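Local coordinates for protein enoyl-CoA hydratase (Mycobacterium smegmatis, PDB 3PE8) that probably catalyses the reversible hydration of enoyl-CoA thioesters, as a zinc-binding member of the crotonase-like enoyl-CoA hydratase/isomerase family, at residues D17-L22 with V56-G61; N25-R30 with T60-V65; N31-E36 with V65-L70; G97-A102 with A123-T128. All blocks are in the same frame, centred on the assembly; numbering follows the deposited sequence.

Contact 1 of 4, residues D17-L22 with V56-G61; sequences DRVRTL and VVIVTG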
# COMPACT_ATOMS: atom_id res chain seq x y z
N ASP A 17 28.92 26.38 -14.88
CA ASP A 17 29.08 25.04 -15.42
C ASP A 17 27.81 24.21 -15.30
O ASP A 17 27.82 22.98 -15.00
CB ASP A 17 30.30 24.35 -14.79
CG ASP A 17 31.60 25.05 -15.11
OD1 ASP A 17 31.62 25.93 -15.98
OD2 ASP A 17 32.61 24.70 -14.44
N ARG A 18 26.69 24.92 -15.53
CA ARG A 18 25.34 24.34 -15.57
C ARG A 18 24.83 23.89 -14.22
O ARG A 18 23.87 23.14 -14.13
CB ARG A 18 25.22 23.26 -16.66
CG ARG A 18 25.67 23.74 -18.06
CD ARG A 18 25.35 22.73 -19.17
NE ARG A 18 23.92 22.39 -19.14
CZ ARG A 18 22.94 23.13 -19.65
NH1 ARG A 18 23.17 24.26 -20.30
NH2 ARG A 18 21.69 22.71 -19.49
N VAL A 19 25.49 24.39 -13.17
CA VAL A 19 25.10 24.10 -11.79
C VAL A 19 24.67 25.39 -11.11
O VAL A 19 25.41 26.37 -11.11
CB VAL A 19 26.26 23.44 -11.02
CG1 VAL A 19 25.84 23.14 -9.55
CG2 VAL A 19 26.75 22.15 -11.74
N ARG A 20 23.44 25.38 -10.56
CA ARG A 20 22.93 26.57 -9.87
C ARG A 20 23.03 26.33 -8.38
O ARG A 20 22.46 25.37 -7.87
CB ARG A 20 21.48 26.86 -10.24
CG ARG A 20 20.98 28.13 -9.50
CD ARG A 20 19.85 28.78 -10.17
NE ARG A 20 20.22 29.27 -11.49
CZ ARG A 20 19.33 29.67 -12.38
NH1 ARG A 20 18.03 29.63 -12.08
NH2 ARG A 20 19.74 30.11 -13.58
N THR A 21 23.77 27.20 -7.69
CA THR A 21 23.90 27.13 -6.26
C THR A 21 22.97 28.16 -5.64
O THR A 21 23.01 29.36 -5.99
CB THR A 21 25.36 27.39 -5.81
OG1 THR A 21 26.26 26.47 -6.46
CG2 THR A 21 25.50 27.23 -4.28
N LEU A 22 22.13 27.70 -4.71
CA LEU A 22 21.18 28.54 -3.97
C LEU A 22 21.70 28.54 -2.53
O LEU A 22 21.79 27.48 -1.89
CB LEU A 22 19.79 27.91 -4.02
CG LEU A 22 19.19 27.70 -5.42
CD1 LEU A 22 17.83 27.01 -5.31
CD2 LEU A 22 19.10 29.03 -6.19
N VAL A 56 21.73 20.97 -12.64
CA VAL A 56 21.87 20.49 -11.26
C VAL A 56 21.79 21.69 -10.32
O VAL A 56 22.23 22.80 -10.68
CB VAL A 56 23.24 19.73 -11.03
CG1 VAL A 56 23.43 19.30 -9.58
CG2 VAL A 56 23.35 18.51 -11.98
N VAL A 57 21.15 21.48 -9.17
CA VAL A 57 21.06 22.49 -8.11
C VAL A 57 21.88 22.05 -6.88
O VAL A 57 21.81 20.86 -6.49
CB VAL A 57 19.59 22.74 -7.68
CG1 VAL A 57 19.52 23.75 -6.53
CG2 VAL A 57 18.73 23.28 -8.86
N ILE A 58 22.64 22.98 -6.29
CA ILE A 58 23.22 22.81 -4.96
C ILE A 58 22.52 23.76 -4.01
O ILE A 58 22.43 24.96 -4.31
CB ILE A 58 24.76 23.09 -4.97
CG1 ILE A 58 25.49 22.11 -5.89
CG2 ILE A 58 25.35 23.05 -3.54
CD1 ILE A 58 26.94 22.45 -6.17
N VAL A 59 22.09 23.25 -2.86
CA VAL A 59 21.53 24.08 -1.82
C VAL A 59 22.51 24.11 -0.65
O VAL A 59 22.95 23.06 -0.21
CB VAL A 59 20.16 23.56 -1.32
CG1 VAL A 59 19.65 24.39 -0.10
CG2 VAL A 59 19.10 23.60 -2.42
N THR A 60 22.83 25.32 -0.15
CA THR A 60 23.74 25.41 0.99
C THR A 60 23.33 26.61 1.80
O THR A 60 22.43 27.36 1.40
CB THR A 60 25.21 25.43 0.52
OG1 THR A 60 26.08 25.13 1.63
CG2 THR A 60 25.64 26.76 -0.12
N GLY A 61 23.99 26.81 2.93
CA GLY A 61 23.74 27.99 3.77
C GLY A 61 24.96 28.87 3.93
O GLY A 61 26.10 28.38 3.94

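Contact 2 of 4, residues N25-R30 with T60-V65; sequences NRPQSR and TGADPV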
# COMPACT_ATOMS: atom_id res chain seq x y z
N ASN A 25 20.67 32.91 2.88
CA ASN A 25 21.51 34.04 3.23
C ASN A 25 20.88 34.97 4.29
O ASN A 25 20.71 36.19 4.06
CB ASN A 25 21.92 34.84 1.96
CG ASN A 25 23.06 35.81 2.24
OD1 ASN A 25 24.00 35.48 2.99
ND2 ASN A 25 22.97 37.01 1.65
N ARG A 26 20.53 34.37 5.42
CA ARG A 26 20.14 35.16 6.59
C ARG A 26 20.98 34.70 7.76
O ARG A 26 20.45 34.26 8.78
CB ARG A 26 18.64 35.03 6.92
CG ARG A 26 17.69 35.45 5.79
CD ARG A 26 16.27 35.27 6.22
NE ARG A 26 15.89 36.25 7.25
CZ ARG A 26 15.36 36.00 8.44
NH1 ARG A 26 15.11 34.75 8.87
NH2 ARG A 26 15.04 37.02 9.23
N PRO A 27 22.31 34.83 7.64
CA PRO A 27 23.14 34.28 8.72
C PRO A 27 22.93 34.98 10.06
O PRO A 27 23.12 34.37 11.12
CB PRO A 27 24.57 34.46 8.19
CG PRO A 27 24.48 35.50 7.14
CD PRO A 27 23.13 35.33 6.53
N GLN A 28 22.54 36.25 10.03
CA GLN A 28 22.25 36.99 11.24
C GLN A 28 21.11 36.37 12.05
O GLN A 28 20.95 36.67 13.23
CB GLN A 28 21.94 38.46 10.88
CG GLN A 28 20.62 38.66 10.09
CD GLN A 28 20.64 38.40 8.56
OE1 GLN A 28 21.64 37.94 7.95
NE2 GLN A 28 19.51 38.74 7.92
N SER A 29 20.31 35.51 11.40
CA SER A 29 19.17 34.80 11.98
C SER A 29 19.31 33.27 11.79
O SER A 29 18.32 32.52 11.75
CB SER A 29 17.87 35.27 11.33
OG SER A 29 17.66 36.64 11.63
N ARG A 30 20.56 32.81 11.66
CA ARG A 30 20.85 31.36 11.51
C ARG A 30 20.14 30.75 10.30
O ARG A 30 19.78 29.56 10.31
CB ARG A 30 20.50 30.60 12.79
CG ARG A 30 21.30 31.04 13.95
CD ARG A 30 20.85 30.29 15.21
NE ARG A 30 21.76 30.55 16.30
CZ ARG A 30 21.61 31.49 17.23
NH1 ARG A 30 20.53 32.27 17.24
NH2 ARG A 30 22.55 31.63 18.16
N THR A 60 22.83 25.32 -0.15
CA THR A 60 23.74 25.41 0.99
C THR A 60 23.33 26.61 1.80
O THR A 60 22.43 27.36 1.40
CB THR A 60 25.21 25.43 0.52
OG1 THR A 60 26.08 25.13 1.63
CG2 THR A 60 25.64 26.76 -0.12
N GLY A 61 23.99 26.81 2.93
CA GLY A 61 23.74 27.99 3.77
C GLY A 61 24.96 28.87 3.93
O GLY A 61 26.10 28.38 3.94
N ALA A 62 24.72 30.16 4.11
CA ALA A 62 25.77 31.06 4.56
C ALA A 62 26.30 30.57 5.90
O ALA A 62 25.52 30.18 6.75
CB ALA A 62 25.23 32.49 4.67
N ASP A 63 27.61 30.55 6.10
CA ASP A 63 28.16 30.03 7.35
C ASP A 63 27.73 30.85 8.58
O ASP A 63 27.43 32.05 8.46
CB ASP A 63 29.69 29.98 7.30
CG ASP A 63 30.25 28.69 6.67
OD1 ASP A 63 29.56 27.67 6.60
OD2 ASP A 63 31.47 28.71 6.32
N PRO A 64 27.73 30.23 9.77
CA PRO A 64 28.19 28.87 10.06
C PRO A 64 27.09 27.84 10.25
O PRO A 64 27.40 26.70 10.61
CB PRO A 64 28.93 29.07 11.36
CG PRO A 64 28.01 30.07 12.09
CD PRO A 64 27.54 31.01 11.01
N VAL A 65 25.83 28.23 10.03
CA VAL A 65 24.68 27.36 10.24
C VAL A 65 24.10 27.04 8.87
O VAL A 65 24.10 27.88 7.99
CB VAL A 65 23.66 28.05 11.16
CG1 VAL A 65 22.34 27.26 11.21
CG2 VAL A 65 24.24 28.25 12.58

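Contact 3 of 4, residues N31-E36 with V65-L70; sequences NALSAE and VFCAGL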
# COMPACT_ATOMS: atom_id res chain seq x y z
N ASN A 31 19.99 31.55 9.25
CA ASN A 31 19.32 31.17 8.02
C ASN A 31 17.91 30.66 8.27
O ASN A 31 17.41 29.82 7.53
CB ASN A 31 20.17 30.13 7.26
CG ASN A 31 21.48 30.71 6.77
OD1 ASN A 31 21.57 31.93 6.52
ND2 ASN A 31 22.51 29.86 6.68
N ALA A 32 17.27 31.19 9.30
CA ALA A 32 15.89 30.82 9.62
C ALA A 32 14.98 31.14 8.42
O ALA A 32 15.18 32.15 7.70
CB ALA A 32 15.41 31.53 10.90
N LEU A 33 14.00 30.27 8.21
CA LEU A 33 13.11 30.36 7.06
C LEU A 33 11.93 31.29 7.37
O LEU A 33 10.85 30.86 7.83
CB LEU A 33 12.62 28.98 6.67
CG LEU A 33 13.74 28.00 6.34
CD1 LEU A 33 13.16 26.63 6.11
CD2 LEU A 33 14.62 28.43 5.16
N SER A 34 12.19 32.57 7.18
CA SER A 34 11.16 33.59 7.21
C SER A 34 10.23 33.36 6.05
O SER A 34 10.54 32.62 5.11
CB SER A 34 11.79 34.98 7.10
OG SER A 34 12.51 35.14 5.88
N ALA A 35 9.08 34.02 6.10
CA ALA A 35 8.15 33.98 4.98
C ALA A 35 8.81 34.38 3.69
O ALA A 35 8.63 33.74 2.66
CB ALA A 35 6.90 34.90 5.29
N GLU A 36 9.58 35.46 3.72
CA GLU A 36 10.31 35.92 2.54
C GLU A 36 11.30 34.90 2.02
O GLU A 36 11.35 34.63 0.82
CB GLU A 36 11.03 37.26 2.80
CG GLU A 36 11.71 37.84 1.57
CD GLU A 36 12.63 39.02 1.87
OE1 GLU A 36 12.80 39.38 3.06
OE2 GLU A 36 13.20 39.57 0.89
N VAL A 65 25.83 28.23 10.03
CA VAL A 65 24.68 27.36 10.24
C VAL A 65 24.10 27.04 8.87
O VAL A 65 24.10 27.88 7.99
CB VAL A 65 23.66 28.05 11.16
CG1 VAL A 65 22.34 27.26 11.21
CG2 VAL A 65 24.24 28.25 12.58
N PHE A 66 23.63 25.81 8.63
CA PHE A 66 22.92 25.50 7.38
C PHE A 66 21.53 26.15 7.43
O PHE A 66 21.24 27.07 6.64
CB PHE A 66 22.83 23.99 7.10
CG PHE A 66 21.90 23.66 5.97
CD1 PHE A 66 22.31 23.85 4.66
CD2 PHE A 66 20.66 23.11 6.20
CE1 PHE A 66 21.47 23.55 3.61
CE2 PHE A 66 19.83 22.76 5.14
CZ PHE A 66 20.22 23.00 3.85
N CYS A 67 20.71 25.75 8.40
CA CYS A 67 19.35 26.30 8.56
C CYS A 67 18.81 25.88 9.92
O CYS A 67 18.72 24.67 10.19
CB CYS A 67 18.42 25.79 7.45
SG CYS A 67 16.75 26.43 7.59
N ALA A 68 18.47 26.86 10.76
CA ALA A 68 17.95 26.62 12.12
C ALA A 68 16.48 26.29 12.16
O ALA A 68 15.98 26.04 13.26
CB ALA A 68 18.23 27.84 13.02
N GLY A 69 15.78 26.33 11.02
CA GLY A 69 14.34 25.99 10.95
C GLY A 69 13.49 27.20 10.61
O GLY A 69 13.97 28.23 10.19
N LEU A 70 12.19 27.06 10.84
CA LEU A 70 11.24 28.14 10.57
C LEU A 70 11.56 29.31 11.48
O LEU A 70 12.03 29.11 12.62
CB LEU A 70 9.81 27.64 10.78
CG LEU A 70 9.08 27.15 9.53
CD1 LEU A 70 9.88 26.22 8.61
CD2 LEU A 70 7.74 26.48 9.99

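Contact 4 of 4, residues G97-A102 with A123-T128; sequences GAINGA and AKFADT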
# COMPACT_ATOMS: atom_id res chain seq x y z
N GLY A 97 22.27 18.76 -1.42
CA GLY A 97 22.39 19.60 -0.22
C GLY A 97 23.81 19.55 0.28
O GLY A 97 24.32 18.44 0.58
N ALA A 98 24.46 20.71 0.38
CA ALA A 98 25.82 20.82 0.93
C ALA A 98 25.65 21.40 2.32
O ALA A 98 25.47 22.62 2.50
CB ALA A 98 26.71 21.69 0.04
N ILE A 99 25.64 20.51 3.30
CA ILE A 99 25.27 20.91 4.68
C ILE A 99 26.51 21.41 5.40
O ILE A 99 27.40 20.62 5.77
CB ILE A 99 24.64 19.76 5.43
CG1 ILE A 99 23.53 19.06 4.60
CG2 ILE A 99 24.07 20.28 6.77
CD1 ILE A 99 22.43 20.03 4.09
N ASN A 100 26.56 22.73 5.61
CA ASN A 100 27.75 23.43 6.10
C ASN A 100 27.81 23.60 7.62
O ASN A 100 28.81 24.07 8.13
CB ASN A 100 27.84 24.80 5.44
CG ASN A 100 26.61 25.66 5.70
OD1 ASN A 100 25.51 25.32 5.24
ND2 ASN A 100 26.77 26.75 6.46
N GLY A 101 26.73 23.29 8.32
CA GLY A 101 26.61 23.53 9.75
C GLY A 101 25.30 22.92 10.21
O GLY A 101 24.77 22.00 9.56
N ALA A 102 24.78 23.42 11.33
CA ALA A 102 23.57 22.86 11.93
C ALA A 102 22.38 22.95 10.98
O ALA A 102 22.15 23.98 10.33
CB ALA A 102 23.25 23.58 13.27
N ALA A 123 28.93 19.88 10.06
CA ALA A 123 27.48 19.69 9.98
C ALA A 123 26.99 18.95 11.19
O ALA A 123 27.68 18.09 11.75
CB ALA A 123 27.14 18.93 8.75
N LYS A 124 25.79 19.27 11.61
CA LYS A 124 25.10 18.48 12.65
C LYS A 124 23.62 18.60 12.40
O LYS A 124 23.18 19.54 11.74
CB LYS A 124 25.45 18.91 14.06
CG LYS A 124 25.39 20.34 14.33
CD LYS A 124 26.09 20.68 15.66
CE LYS A 124 25.93 22.15 15.98
NZ LYS A 124 26.69 22.52 17.19
N PHE A 125 22.86 17.64 12.90
CA PHE A 125 21.45 17.52 12.52
C PHE A 125 20.64 17.31 13.80
O PHE A 125 21.03 16.55 14.67
CB PHE A 125 21.27 16.30 11.61
CG PHE A 125 22.08 16.35 10.36
CD1 PHE A 125 23.40 15.89 10.33
CD2 PHE A 125 21.53 16.90 9.21
CE1 PHE A 125 24.12 15.95 9.12
CE2 PHE A 125 22.26 16.97 8.05
CZ PHE A 125 23.53 16.53 8.02
N ALA A 126 19.52 18.01 13.90
CA ALA A 126 18.64 17.85 15.08
C ALA A 126 17.20 18.12 14.77
O ALA A 126 16.88 18.90 13.87
CB ALA A 126 19.13 18.76 16.27
N ASP A 127 16.33 17.46 15.54
CA ASP A 127 14.90 17.67 15.48
C ASP A 127 14.44 18.19 16.82
O ASP A 127 14.46 17.45 17.81
CB ASP A 127 14.17 16.38 15.15
CG ASP A 127 12.67 16.57 15.14
OD1 ASP A 127 12.24 17.73 15.05
OD2 ASP A 127 11.90 15.61 15.30
N THR A 128 14.05 19.46 16.88
CA THR A 128 13.56 20.03 18.12
C THR A 128 12.04 20.21 18.19
O THR A 128 11.55 20.89 19.11
CB THR A 128 14.25 21.34 18.43
OG1 THR A 128 13.87 22.34 17.45
CG2 THR A 128 15.76 21.15 18.46

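Contact 1 of 4, residues D17-L22 with V56-G61
V19 to L22 pair in parallel with V56 to V59, joining the two strands of a beta-alpha-beta unit in the crotonase fold; helix 35-50 makes the crossover between them. The axes of the short strand segments approach to 4.6 Å, at an angle of 21°.

Backbone hydrogen bonds alternate from one strand to the other. R20 and L22 each give their N-H to the second strand and accept one back: R20 N reaches V56 O at 2.9 Å, I58 N returns to R20 O, L22 N lies 2.8 Å from I58 O in a nearly straight bond (171° at the hydrogen), and T60 N closes the series on L22 O. The end at R18 frays, where V56 N to R18 O is weak at 3.4 Å. The carbonyls of V56, R20, I58 and L22 also receive CA-H...O contacts, from V19, V57, T21 and V59 in turn.

Apolar packing divides between the two faces of the sheet. V19, T21, V56 and I58 share one face, beneath helix 183-195, where A191 meets V19 and V56. L22 and V57 lie on the other, covered by helix 35-50; there L22 CD1 rests 3.9 Å from V57 CG1.

The two arginines find their polar partners beyond the paired strands: R18 forms a salt bridge with D55, and R20 forms a salt bridge with D51 and a hydrogen bond to T15 OG1.

On the V19 face, I58 sets CG1 opposite its own carbonyl carbon (chi1 -61°), which places CG1 beside the backbone N and brings CD1 to 3.6 Å from V19 CG1 and 4.1 Å from T21 OG1.

Contact 2 of 4, residues N25-R30 with T60-V65
P27 and N25 close on the methyl of A62, where the loop after strand 19-24 meets the turn that leaves strand 56-61, at the C-terminal ends of two neighbouring parallel strands of the crotonase fold. The contact is a surface one and is made by van der Waals touches.

The pyrrolidine ring of P27, puckered C-gamma endo, lies alongside the A62 methyl: CB, CG and CD are almost equally far from it, with CG at 4.0 Å from A62 CB. The same ring's CB also sits 3.7 Å from D63 O. N25 swings its amide to the methyl by placing CG opposite the backbone N (chi1 -166°), and OD1 then comes within 3.6 Å of A62 CB, while ND2 is held by P9 O. The D63 carboxylate is hydrogen-bonded to H180 and N100, and the D63 backbone leads into the cis peptide before P64.

Two backbone bonds, S29 N to R26 O and R30 N to P27 O, shape the turn. The R30 side chain is extended from CG to NE, and its CB is the side-chain atom nearest V65. Of the two V65 methyls it is CG1 that fills this approach, 4.1 Å from R30 CB and 3.6 Å from R30 O.

Contact 3 of 4, residues N31-E36 with V65-L70
N31 points its amide at the backbone of V65 and F66, whereas L33, two residues on, lays its isobutyl group against the sulfur of C67. With chi1 at -66°, N31 sends ND2 toward two successive carbonyls. The bond to F66 O is 3.1 Å long, and its donor stands well above the carbonyl plane, 49° out of it; the approach to V65 O is weak and strongly bent, 116° at the hydrogen. ND2 also bonds to A62 O and OD1 accepts from R26 N, so both ends of this buried amide are occupied and its rotation is fixed.

C67 SG, set opposite its own backbone N, faces the branch point of L33, with CG at 3.6 Å and both methyls little farther. The sulfur also accepts a bond from G69 N within its own loop. The L33 and L70 side chains cross at a slant, CD1 of L33 lying 4.1 Å from CD1 of L70. In the backbone, L33 N donates to G69 O at 2.8 Å, nearly straight, at a single bridge.

The L70 side chain lies about 5 Å from the zinc ion bound by E109 and H129. Around the contact, S34 caps the start of helix 35-50, C67 bonds through its backbone to strand 102-104, and N31 and C67 both pack on L24 of strand 19-24.

Contact 4 of 4, residues G97-A102 with A123-T128
The F125 ring meets I99 obliquely: the isoleucine's CG2 lies 4.0 Å from both CE2 and CZ of the ring. F125 holds CG opposite its carbonyl carbon (chi1 -59°), a turn that brings the far end of the ring closer to I99 than its CB bond alone would. Further contacts of this side chain are with A103 and L173.

The same I99 methyl also touches A123 CB at 3.9 Å, so one methyl touches both the alanine and the phenylalanine. A123 CB in turn comes to 3.4 Å from I99 O.

Farther along, A102 meets K124. The lysine has CG between its backbone N and carbonyl carbon (chi1 48°) and is extended from there, passing A102 CB with CG at 4.0 Å and CE at 4.1 Å; its ammonium end makes a cation-pi contact with Y162. Backbone contact is through CA-H...O approaches, the shorter from A102 CA to K124 O at 3.3 Å.

These buried residues sit where the chain leaves strand 95-99 of the six-stranded sheet and enters the small sheet of strands 102-104, 124-126 and 163-164. Strand 124-126 then runs on to D127, which bonds to the zinc ligand H129 at the start of helix 129-132 and packs on L205 of a second subunit.

Overall arrangement
Contacts 1 and 2 end on the same part of the chain, contact 3 crosses both in sequence, and contact 4 follows in series. Contact 1 lies in the six-stranded sheet; contact 2, 16 Å away between centres, continues from the ends of the same strands and shares T60 and G61 with it. Contact 3, centred 8 Å from contact 2, shares V65 with it. Contact 4 joins the next strand, 95-99, to the small sheet, 12 Å from contact 3. T60 OG1 bonds to A98 O, and C67 N to A102 O: the first bond ties neighbouring strands and the second ties the 65-70 loop to the start of strand 102-104. Of these contacts, contact 3 comes within about 5 Å of the zinc, through L70.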